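Local coordinates for protein tryptophane-5-halogenase (Microbispora sp. ATCC PTA-5024, PDB 5UAO) that probably catalyses the FAD-dependent chlorination of a tryptophan at its indole C5 within a lanthipeptide during biosynthesis of the antibiotic NAI-107, at residues A28-G33 with H224-V229; L55-V60 with R192-V197; L243-E248 with H333-R338. All coordinates share one frame; numbering follows the deposited sequence.

Contact 1 (A28-G33 with H224-V229); sequences AIRTVG and HYDFYV
Thr-31 to Gly-33 and Phe-227 to Val-229 run side by side as neighbouring parallel strands in the sheet of the Rossmann-type FAD-binding fold, the first of them leading towards the glycine-rich turn thought to serve the cofactor. Backbone pairing is strongest at the C-terminal end. Gly-33 N donates to Phe-227 O at 3.0 Å, and Gly-33 O receives Val-229 N at 2.9 Å; further back, Thr-31 O takes only weak bonds from the amides of Asp-226 and Phe-227.

Side-chain hydrogen bonds fasten the N-terminal end, where Asp-226 lies just before its strand and the regular ladder has not yet formed. The carboxylate oxygen Asp-226 OD2 accepts Arg-30 N at 2.9 Å and Thr-31 N at 3.1 Å, both on its anti side but from opposite faces of the carboxylate plane. In return, Thr-31 OG1 accepts Asp-226 N at 2.9 Å; chi1 of 67° sets this hydroxyl between its own backbone N and carbonyl carbon, where it faces the amide of Asp-226. Asp-226 OD1 forms a salt bridge with Arg-377, so both oxygens are engaged. An asparagine here would probably leave Arg-377 without its counter-charge and, if its amide nitrogen took the place of OD2, leave the Arg-30 and Thr-31 amides without their acceptor.

Apolar contacts separate onto two faces. Val-32 and Phe-227 share one, with Val-32 CG1 meeting Val-229 CG2 nearby and the Phe-227 ring continuing towards Trp-337. On the other, the Tyr-225 ring lies across Gly-33 where any side chain would collide with it. Gly-33 CA sits over the face of the Tyr-225 ring, 3.6 Å from its centroid and 19° off the normal.

Contact 2 (L55-V60 with R192-V197); sequences LDVALV and RGVRHV
Asp-56 and Arg-195 cross at about a right angle, yet their charged ends lie almost in one plane, the carboxylate and guanidinium being only 16° apart. Arg-195 grips side-on: NE reaches Asp-56 OD1 at 3.0 Å and NH2 reaches Asp-56 OD2 at 3.0 Å, with NE also sharing OD2. Every one of these bonds uses a syn lone pair. The arginine chain reaches back to the level of Asp-56, and a bend at chi3 (-74°) turns the guanidinium in towards the carboxylate; Asp-56 extends to meet it with CG anti to its backbone N (chi1 179°). Ala-58 CB lies over one face of the guanidinium, offset towards its rim.

Beneath this pair, the backbones form a parallel ladder in which Val-57 O accepts Arg-195 N, Arg-195 O accepts Leu-59 N at 2.7 Å, and Leu-59 O accepts Val-197 N at 2.8 Å. Val-60 and Val-197 stand side by side on the same face of the sheet as Ala-58 and Arg-195, Val-60 CG2 resting 3.9 Å from Val-197 CB. Leu-59 and His-196 point to the opposite face. There Leu-59 CD2 approaches the imidazole at His-196 CD2, while Leu-59 O lies over one face of that ring; the NE2 of His-196 is bonded to Glu-61. Leu-59 CB also packs on Val-194 CG1 at 4.1 Å, beside helix 39-51, which covers Leu-59 through Tyr-42.

Gly-193, with positive phi, closes the preceding helix in a Schellman motif and turns the chain into its strand. A water accepting from Val-57 N lies close to Gly-193 O. The chemistry is thus divided: apolar side chains and backbone bonds build the parallel pairing, whereas a two-pronged ion pair, likely to favour the charged forms of both partners, clasps the strands near their N-terminal ends, where Arg-195 is exposed to solvent.

Contact 3 (L243-E248 with H333-R338); sequences LGIPFE and HREAWR
The His-333 imidazole receives the edge of the Phe-247 ring on one face and has Ile-245 O at its edge, in plane. The two rings meet edge-to-face, their planes 69° apart, with Phe-247 CD1 leading at 3.7 Å from His-333 CE1. Both imidazole nitrogens are occupied from elsewhere, ND1 by Tyr-348 O and NE2 by Glu-240, which should fix the rotation of the ring. A second flat group, the Arg-334 guanidinium, lies against Pro-246: the proline CD is over its centre, 3.3 Å from Arg-334 CZ. The bend at chi3 (49°) folds the arginine across the proline.

Between these groups Ile-245 fills the middle of the contact. Its CG2 branch touches the backbone of Glu-335, and its CD1 reaches 3.5 Å to Arg-338 CD, beside the salt bridge that Glu-335 OE1 makes with Arg-338 NH1. Arg-338 NE has another acidic partner in Asp-210. Ile-245 O and Glu-335 O are buried here without a polar partner.

One backbone bond joins the segments, Arg-334 N to Pro-246 O at 3.0 Å. It flanks the antiparallel, non-hydrogen-bonded pair of Phe-247 with His-333, which joins strands 247-249 and 331-333 in a three-stranded antiparallel sheet; from there segment 333-338 runs on into strand 337-338, an outermost strand of the large mixed sheet.

Overall arrangement
Contacts 1 and 2 are close neighbours, their centres about 11 Å apart, because strands 31-35 and 56-61 lie next to each other in the large mixed sheet. Together they give four consecutive parallel strands in the order 195-208, 56-61, 31-35 and 227-230. Along the chain, contact 2 falls between the two halves of contact 1, and contact 3 follows both. Its centre is about 20 Å from that of contact 1 and 26 Å from that of contact 2; strand 337-338 ties it to the same sheet's far edge, and Trp-337 meets Phe-227. Sequence-distant segments thus assemble the sheet that carries FAD, with the side chain of Val-60 about 5 Å from the bound FAD.

Contact 1 (A28-G33 with H224-V229)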
loop_
_atom_site.group_PDB
_atom_site.type_symbol
_atom_site.label_atom_id
_atom_site.label_comp_id
_atom_site.label_asym_id
_atom_site.label_seq_id
_atom_site.Cartn_x
_atom_site.Cartn_y
_atom_site.Cartn_z
ATOM N N ALA A 28 -18.842 -25.256 -15.306
ATOM C CA ALA A 28 -17.912 -24.241 -15.815
ATOM C C ALA A 28 -18.592 -22.931 -16.201
ATOM O O ALA A 28 -19.691 -22.929 -16.680
ATOM C CB ALA A 28 -17.117 -24.773 -17.007
ATOM N N ILE A 29 -17.885 -21.812 -16.030
ATOM C CA ILE A 29 -18.345 -20.517 -16.551
ATOM C C ILE A 29 -17.849 -20.391 -17.963
ATOM O O ILE A 29 -16.655 -20.117 -18.193
ATOM C CB ILE A 29 -17.870 -19.353 -15.651
ATOM C CG1 ILE A 29 -18.755 -19.363 -14.385
ATOM C CG2 ILE A 29 -17.986 -18.017 -16.365
ATOM C CD1 ILE A 29 -18.211 -18.602 -13.207
ATOM N N ARG A 30 -18.785 -20.508 -18.902
ATOM C CA ARG A 30 -18.465 -20.565 -20.313
ATOM C C ARG A 30 -18.936 -19.351 -21.114
ATOM O O ARG A 30 -18.398 -19.067 -22.181
ATOM C CB ARG A 30 -19.122 -21.830 -20.933
ATOM C CG ARG A 30 -18.563 -23.167 -20.399
ATOM C CD ARG A 30 -19.136 -24.369 -21.159
ATOM N NE ARG A 30 -18.825 -25.647 -20.486
ATOM C CZ ARG A 30 -17.613 -26.214 -20.412
ATOM N NH1 ARG A 30 -16.541 -25.627 -20.979
ATOM N NH2 ARG A 30 -17.462 -27.389 -19.778
ATOM N N THR A 31 -20.017 -18.709 -20.673
ATOM C CA THR A 31 -20.609 -17.584 -21.404
ATOM C C THR A 31 -20.600 -16.371 -20.470
ATOM O O THR A 31 -20.924 -16.517 -19.331
ATOM C CB THR A 31 -22.080 -17.886 -21.803
ATOM O OG1 THR A 31 -22.934 -17.965 -20.645
ATOM C CG2 THR A 31 -22.139 -19.260 -22.521
ATOM N N VAL A 32 -20.310 -15.180 -21.006
ATOM C CA VAL A 32 -20.402 -13.932 -20.247
ATOM C C VAL A 32 -21.224 -12.963 -21.075
ATOM O O VAL A 32 -21.023 -12.830 -22.288
ATOM C CB VAL A 32 -19.019 -13.320 -19.959
ATOM C CG1 VAL A 32 -19.168 -11.985 -19.288
ATOM C CG2 VAL A 32 -18.143 -14.258 -19.128
ATOM N N GLY A 33 -22.189 -12.375 -20.413
ATOM C CA GLY A 33 -23.051 -11.294 -20.954
ATOM C C GLY A 33 -22.611 -9.932 -20.378
ATOM O O GLY A 33 -22.746 -9.672 -19.193
ATOM N N HIS A 224 -29.711 -15.481 -21.094
ATOM C CA HIS A 224 -29.105 -16.166 -19.973
ATOM C C HIS A 224 -27.643 -16.267 -20.220
ATOM O O HIS A 224 -27.249 -16.735 -21.304
ATOM C CB HIS A 224 -29.615 -17.620 -19.811
ATOM C CG HIS A 224 -28.871 -18.388 -18.744
ATOM N ND1 HIS A 224 -29.256 -18.391 -17.415
ATOM C CD2 HIS A 224 -27.730 -19.123 -18.803
ATOM C CE1 HIS A 224 -28.412 -19.127 -16.713
ATOM N NE2 HIS A 224 -27.472 -19.573 -17.530
ATOM N N TYR A 225 -26.840 -15.989 -19.194
ATOM C CA TYR A 225 -25.360 -16.127 -19.272
ATOM C C TYR A 225 -24.866 -16.693 -17.958
ATOM O O TYR A 225 -25.530 -16.580 -16.900
ATOM C CB TYR A 225 -24.620 -14.778 -19.589
ATOM C CG TYR A 225 -25.148 -14.101 -20.842
ATOM C CD1 TYR A 225 -24.826 -14.574 -22.108
ATOM C CD2 TYR A 225 -26.065 -13.073 -20.755
ATOM C CE1 TYR A 225 -25.394 -14.030 -23.247
ATOM C CE2 TYR A 225 -26.621 -12.509 -21.879
ATOM C CZ TYR A 225 -26.249 -12.994 -23.123
ATOM O OH TYR A 225 -26.831 -12.406 -24.171
ATOM N N ASP A 226 -23.685 -17.260 -17.966
ATOM C CA ASP A 226 -23.122 -17.794 -16.722
ATOM C C ASP A 226 -22.658 -16.676 -15.779
ATOM O O ASP A 226 -22.739 -16.808 -14.588
ATOM C CB ASP A 226 -21.975 -18.775 -16.995
ATOM C CG ASP A 226 -22.431 -20.040 -17.780
ATOM O OD1 ASP A 226 -23.535 -20.588 -17.503
ATOM O OD2 ASP A 226 -21.649 -20.484 -18.647
ATOM N N PHE A 227 -22.223 -15.560 -16.348
ATOM C CA PHE A 227 -21.793 -14.408 -15.576
ATOM C C PHE A 227 -22.253 -13.148 -16.298
ATOM O O PHE A 227 -22.219 -13.094 -17.515
ATOM C CB PHE A 227 -20.257 -14.375 -15.424
ATOM C CG PHE A 227 -19.775 -13.450 -14.334
ATOM C CD1 PHE A 227 -19.670 -13.899 -12.999
ATOM C CD2 PHE A 227 -19.460 -12.144 -14.617
ATOM C CE1 PHE A 227 -19.226 -13.061 -11.984
ATOM C CE2 PHE A 227 -18.990 -11.286 -13.618
ATOM C CZ PHE A 227 -18.904 -11.741 -12.284
ATOM N N TYR A 228 -22.612 -12.119 -15.538
ATOM C CA TYR A 228 -23.038 -10.841 -16.115
ATOM C C TYR A 228 -22.108 -9.690 -15.691
ATOM O O TYR A 228 -21.813 -9.533 -14.486
ATOM C CB TYR A 228 -24.460 -10.502 -15.606
ATOM C CG TYR A 228 -25.468 -11.595 -15.898
ATOM C CD1 TYR A 228 -25.546 -12.717 -15.088
ATOM C CD2 TYR A 228 -26.284 -11.518 -17.003
ATOM C CE1 TYR A 228 -26.406 -13.726 -15.395
ATOM C CE2 TYR A 228 -27.157 -12.556 -17.325
ATOM C CZ TYR A 228 -27.235 -13.625 -16.538
ATOM O OH TYR A 228 -28.151 -14.667 -16.870
ATOM N N VAL A 229 -21.782 -8.820 -16.628
ATOM C CA VAL A 229 -21.079 -7.573 -16.275
ATOM C C VAL A 229 -22.107 -6.416 -16.418
ATOM O O VAL A 229 -22.769 -6.273 -17.463
ATOM C CB VAL A 229 -19.824 -7.336 -17.143
ATOM C CG1 VAL A 229 -18.990 -6.207 -16.584
ATOM C CG2 VAL A 229 -18.908 -8.555 -17.241
HETATM O O HOH W 1 -25.029 -19.440 -21.305
#

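Contact 2 (L55-V60 with R192-V197)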
loop_
_atom_site.group_PDB
_atom_site.type_symbol
_atom_site.label_atom_id
_atom_site.label_comp_id
_atom_site.label_asym_id
_atom_site.label_seq_id
_atom_site.Cartn_x
_atom_site.Cartn_y
_atom_site.Cartn_z
ATOM N N LEU A 55 -13.939 -18.066 -23.811
ATOM C CA LEU A 55 -15.267 -17.658 -23.387
ATOM C C LEU A 55 -16.135 -17.255 -24.547
ATOM O O LEU A 55 -15.692 -16.665 -25.516
ATOM C CB LEU A 55 -15.199 -16.496 -22.443
ATOM C CG LEU A 55 -14.579 -16.792 -21.119
ATOM C CD1 LEU A 55 -14.607 -15.495 -20.312
ATOM C CD2 LEU A 55 -15.292 -17.941 -20.460
ATOM N N ASP A 56 -17.405 -17.576 -24.446
ATOM C CA ASP A 56 -18.344 -16.968 -25.346
ATOM C C ASP A 56 -18.809 -15.628 -24.736
ATOM O O ASP A 56 -19.475 -15.616 -23.717
ATOM C CB ASP A 56 -19.498 -17.903 -25.608
ATOM C CG ASP A 56 -20.500 -17.279 -26.535
ATOM O OD1 ASP A 56 -20.061 -16.763 -27.573
ATOM O OD2 ASP A 56 -21.697 -17.228 -26.206
ATOM N N VAL A 57 -18.457 -14.510 -25.360
ATOM C CA VAL A 57 -18.703 -13.213 -24.770
ATOM C C VAL A 57 -19.688 -12.474 -25.658
ATOM O O VAL A 57 -19.461 -12.292 -26.855
ATOM C CB VAL A 57 -17.396 -12.425 -24.663
ATOM C CG1 VAL A 57 -17.661 -10.998 -24.190
ATOM C CG2 VAL A 57 -16.418 -13.120 -23.723
ATOM N N ALA A 58 -20.797 -12.045 -25.075
ATOM C CA ALA A 58 -21.876 -11.364 -25.787
ATOM C C ALA A 58 -21.994 -9.972 -25.206
ATOM O O ALA A 58 -21.907 -9.830 -23.984
ATOM C CB ALA A 58 -23.175 -12.120 -25.567
ATOM N N LEU A 59 -22.124 -8.953 -26.044
ATOM C CA LEU A 59 -22.422 -7.635 -25.615
ATOM C C LEU A 59 -23.877 -7.292 -25.978
ATOM O O LEU A 59 -24.221 -7.318 -27.160
ATOM C CB LEU A 59 -21.422 -6.617 -26.233
ATOM C CG LEU A 59 -21.507 -5.213 -25.602
ATOM C CD1 LEU A 59 -20.166 -4.489 -25.495
ATOM C CD2 LEU A 59 -22.499 -4.317 -26.344
ATOM N N VAL A 60 -24.675 -6.893 -24.958
ATOM C CA VAL A 60 -26.088 -6.527 -25.064
ATOM C C VAL A 60 -26.274 -5.016 -24.888
ATOM O O VAL A 60 -25.815 -4.431 -23.920
ATOM C CB VAL A 60 -26.938 -7.237 -23.992
ATOM C CG1 VAL A 60 -28.442 -6.874 -24.076
ATOM C CG2 VAL A 60 -26.730 -8.767 -23.997
ATOM N N ARG A 192 -13.109 -9.526 -33.484
ATOM C CA ARG A 192 -12.576 -10.525 -32.599
ATOM C C ARG A 192 -13.552 -11.533 -32.034
ATOM O O ARG A 192 -13.163 -12.317 -31.184
ATOM C CB ARG A 192 -11.864 -9.823 -31.474
ATOM C CG ARG A 192 -10.658 -9.081 -31.985
ATOM C CD ARG A 192 -9.995 -8.377 -30.852
ATOM N NE ARG A 192 -8.836 -7.579 -31.231
ATOM C CZ ARG A 192 -8.047 -6.989 -30.339
ATOM N NH1 ARG A 192 -8.317 -7.083 -29.031
ATOM N NH2 ARG A 192 -7.019 -6.276 -30.741
ATOM N N GLY A 193 -14.778 -11.571 -32.517
ATOM C CA GLY A 193 -15.708 -12.663 -32.143
ATOM C C GLY A 193 -16.604 -12.382 -30.926
ATOM O O GLY A 193 -17.277 -13.273 -30.398
ATOM N N VAL A 194 -16.607 -11.152 -30.439
ATOM C CA VAL A 194 -17.617 -10.769 -29.426
ATOM C C VAL A 194 -18.987 -10.805 -30.130
ATOM O O VAL A 194 -19.121 -10.201 -31.215
ATOM C CB VAL A 194 -17.333 -9.367 -28.833
ATOM C CG1 VAL A 194 -18.491 -8.910 -27.970
ATOM C CG2 VAL A 194 -16.063 -9.375 -27.982
ATOM N N ARG A 195 -19.984 -11.490 -29.564
ATOM C CA ARG A 195 -21.333 -11.483 -30.192
ATOM C C ARG A 195 -22.120 -10.255 -29.767
ATOM O O ARG A 195 -22.110 -9.893 -28.618
ATOM C CB ARG A 195 -22.103 -12.731 -29.780
ATOM C CG ARG A 195 -21.324 -14.013 -30.003
ATOM C CD ARG A 195 -22.230 -15.247 -29.970
ATOM N NE ARG A 195 -22.686 -15.633 -28.627
ATOM C CZ ARG A 195 -23.867 -15.318 -28.091
ATOM N NH1 ARG A 195 -24.736 -14.550 -28.737
ATOM N NH2 ARG A 195 -24.169 -15.763 -26.877
ATOM N N HIS A 196 -22.818 -9.630 -30.683
ATOM C CA HIS A 196 -23.643 -8.496 -30.359
ATOM C C HIS A 196 -25.136 -8.891 -30.219
ATOM O O HIS A 196 -25.613 -9.671 -31.010
ATOM C CB HIS A 196 -23.475 -7.441 -31.414
ATOM C CG HIS A 196 -24.055 -6.135 -31.016
ATOM N ND1 HIS A 196 -25.352 -5.759 -31.335
ATOM C CD2 HIS A 196 -23.521 -5.108 -30.313
ATOM C CE1 HIS A 196 -25.587 -4.556 -30.836
ATOM N NE2 HIS A 196 -24.491 -4.138 -30.212
ATOM N N VAL A 197 -25.831 -8.375 -29.186
ATOM C CA VAL A 197 -27.264 -8.540 -29.009
ATOM C C VAL A 197 -27.951 -7.145 -28.886
ATOM O O VAL A 197 -27.566 -6.331 -28.032
ATOM C CB VAL A 197 -27.532 -9.416 -27.785
ATOM C CG1 VAL A 197 -29.020 -9.590 -27.570
ATOM C CG2 VAL A 197 -26.881 -10.795 -27.964
HETATM O O HOH W 2 -17.460 -14.820 -28.003
#

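Contact 3 (L243-E248 with H333-R338)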
loop_
_atom_site.group_PDB
_atom_site.type_symbol
_atom_site.label_atom_id
_atom_site.label_comp_id
_atom_site.label_asym_id
_atom_site.label_seq_id
_atom_site.Cartn_x
_atom_site.Cartn_y
_atom_site.Cartn_z
ATOM N N LEU A 243 -29.875 -6.242 -7.495
ATOM C CA LEU A 243 -29.205 -6.841 -6.362
ATOM C C LEU A 243 -29.362 -5.940 -5.126
ATOM O O LEU A 243 -29.022 -6.357 -4.029
ATOM C CB LEU A 243 -27.771 -7.139 -6.716
ATOM C CG LEU A 243 -27.592 -8.304 -7.689
ATOM C CD1 LEU A 243 -26.151 -8.555 -8.130
ATOM C CD2 LEU A 243 -28.126 -9.612 -7.105
ATOM N N GLY A 244 -29.916 -4.745 -5.295
ATOM C CA GLY A 244 -30.114 -3.846 -4.147
ATOM C C GLY A 244 -28.869 -3.284 -3.488
ATOM O O GLY A 244 -28.952 -2.880 -2.346
ATOM N N ILE A 245 -27.710 -3.278 -4.171
ATOM C CA ILE A 245 -26.445 -2.768 -3.594
ATOM C C ILE A 245 -26.610 -1.237 -3.410
ATOM O O ILE A 245 -26.924 -0.525 -4.371
ATOM C CB ILE A 245 -25.229 -3.103 -4.480
ATOM C CG1 ILE A 245 -25.020 -4.591 -4.699
ATOM C CG2 ILE A 245 -23.941 -2.557 -3.879
ATOM C CD1 ILE A 245 -25.100 -5.359 -3.417
ATOM N N PRO A 246 -26.517 -0.715 -2.185
ATOM C CA PRO A 246 -26.806 0.701 -2.095
ATOM C C PRO A 246 -25.663 1.684 -2.581
ATOM O O PRO A 246 -24.553 1.272 -2.760
ATOM C CB PRO A 246 -27.058 0.885 -0.593
ATOM C CG PRO A 246 -26.085 -0.048 0.038
ATOM C CD PRO A 246 -26.235 -1.286 -0.860
ATOM N N PHE A 247 -26.049 2.933 -2.801
ATOM C CA PHE A 247 -25.201 4.025 -3.231
ATOM C C PHE A 247 -24.631 4.847 -2.049
ATOM O O PHE A 247 -25.345 5.217 -1.113
ATOM C CB PHE A 247 -25.981 4.912 -4.209
ATOM C CG PHE A 247 -25.116 5.990 -4.890
ATOM C CD1 PHE A 247 -24.176 5.615 -5.826
ATOM C CD2 PHE A 247 -25.206 7.310 -4.546
ATOM C CE1 PHE A 247 -23.344 6.544 -6.441
ATOM C CE2 PHE A 247 -24.402 8.286 -5.153
ATOM C CZ PHE A 247 -23.466 7.892 -6.108
ATOM N N GLU A 248 -23.352 5.133 -2.112
ATOM C CA GLU A 248 -22.677 6.040 -1.169
ATOM C C GLU A 248 -22.189 7.284 -1.886
ATOM O O GLU A 248 -21.209 7.262 -2.682
ATOM C CB GLU A 248 -21.518 5.365 -0.506
ATOM C CG GLU A 248 -21.882 3.931 -0.234
ATOM C CD GLU A 248 -21.215 3.385 0.957
ATOM O OE1 GLU A 248 -20.188 3.988 1.359
ATOM O OE2 GLU A 248 -21.714 2.344 1.440
ATOM N N HIS A 333 -21.090 2.736 -5.314
ATOM C CA HIS A 333 -21.848 1.723 -4.616
ATOM C C HIS A 333 -20.986 1.007 -3.583
ATOM O O HIS A 333 -19.762 1.105 -3.606
ATOM C CB HIS A 333 -22.457 0.777 -5.585
ATOM C CG HIS A 333 -23.523 1.410 -6.411
ATOM N ND1 HIS A 333 -23.246 2.189 -7.513
ATOM C CD2 HIS A 333 -24.857 1.417 -6.264
ATOM C CE1 HIS A 333 -24.377 2.622 -8.034
ATOM N NE2 HIS A 333 -25.369 2.174 -7.284
ATOM N N ARG A 334 -21.652 0.364 -2.624
ATOM C CA ARG A 334 -20.975 -0.302 -1.521
ATOM C C ARG A 334 -20.091 -1.379 -2.067
ATOM O O ARG A 334 -18.984 -1.564 -1.593
ATOM C CB ARG A 334 -21.999 -0.889 -0.539
ATOM C CG ARG A 334 -21.511 -1.207 0.871
ATOM C CD ARG A 334 -22.667 -1.717 1.720
ATOM N NE ARG A 334 -23.435 -2.797 1.021
ATOM C CZ ARG A 334 -24.675 -3.220 1.372
ATOM N NH1 ARG A 334 -25.307 -2.698 2.428
ATOM N NH2 ARG A 334 -25.280 -4.200 0.695
ATOM N N GLU A 335 -20.562 -2.065 -3.109
ATOM C CA GLU A 335 -19.822 -3.168 -3.666
ATOM C C GLU A 335 -19.918 -3.080 -5.170
ATOM O O GLU A 335 -20.922 -2.575 -5.712
ATOM C CB GLU A 335 -20.470 -4.489 -3.199
ATOM C CG GLU A 335 -20.759 -4.602 -1.693
ATOM C CD GLU A 335 -21.233 -5.996 -1.316
ATOM O OE1 GLU A 335 -22.400 -6.283 -1.598
ATOM O OE2 GLU A 335 -20.403 -6.813 -0.813
ATOM N N ALA A 336 -18.911 -3.597 -5.839
ATOM C CA ALA A 336 -18.926 -3.729 -7.284
ATOM C C ALA A 336 -19.290 -5.116 -7.790
ATOM O O ALA A 336 -19.738 -5.279 -8.952
ATOM C CB ALA A 336 -17.556 -3.330 -7.852
ATOM N N TRP A 337 -18.996 -6.137 -6.975
ATOM C CA TRP A 337 -19.172 -7.511 -7.373
ATOM C C TRP A 337 -20.013 -8.201 -6.316
ATOM O O TRP A 337 -19.666 -8.199 -5.117
ATOM C CB TRP A 337 -17.836 -8.191 -7.479
ATOM C CG TRP A 337 -17.779 -9.567 -8.025
ATOM C CD1 TRP A 337 -18.791 -10.514 -8.080
ATOM C CD2 TRP A 337 -16.619 -10.204 -8.548
ATOM N NE1 TRP A 337 -18.352 -11.628 -8.663
ATOM C CE2 TRP A 337 -17.016 -11.508 -8.947
ATOM C CE3 TRP A 337 -15.281 -9.789 -8.764
ATOM C CZ2 TRP A 337 -16.133 -12.416 -9.543
ATOM C CZ3 TRP A 337 -14.352 -10.694 -9.370
ATOM C CH2 TRP A 337 -14.804 -12.006 -9.765
ATOM N N ARG A 338 -21.076 -8.835 -6.780
ATOM C CA ARG A 338 -21.864 -9.696 -5.941
ATOM C C ARG A 338 -22.401 -10.902 -6.722
ATOM O O ARG A 338 -23.106 -10.774 -7.730
ATOM C CB ARG A 338 -23.001 -8.927 -5.344
ATOM C CG ARG A 338 -23.702 -9.717 -4.251
ATOM C CD ARG A 338 -24.491 -8.767 -3.405
ATOM N NE ARG A 338 -25.031 -9.428 -2.238
ATOM C CZ ARG A 338 -24.760 -9.078 -0.998
ATOM N NH1 ARG A 338 -23.979 -8.038 -0.733
ATOM N NH2 ARG A 338 -25.304 -9.768 -0.008
#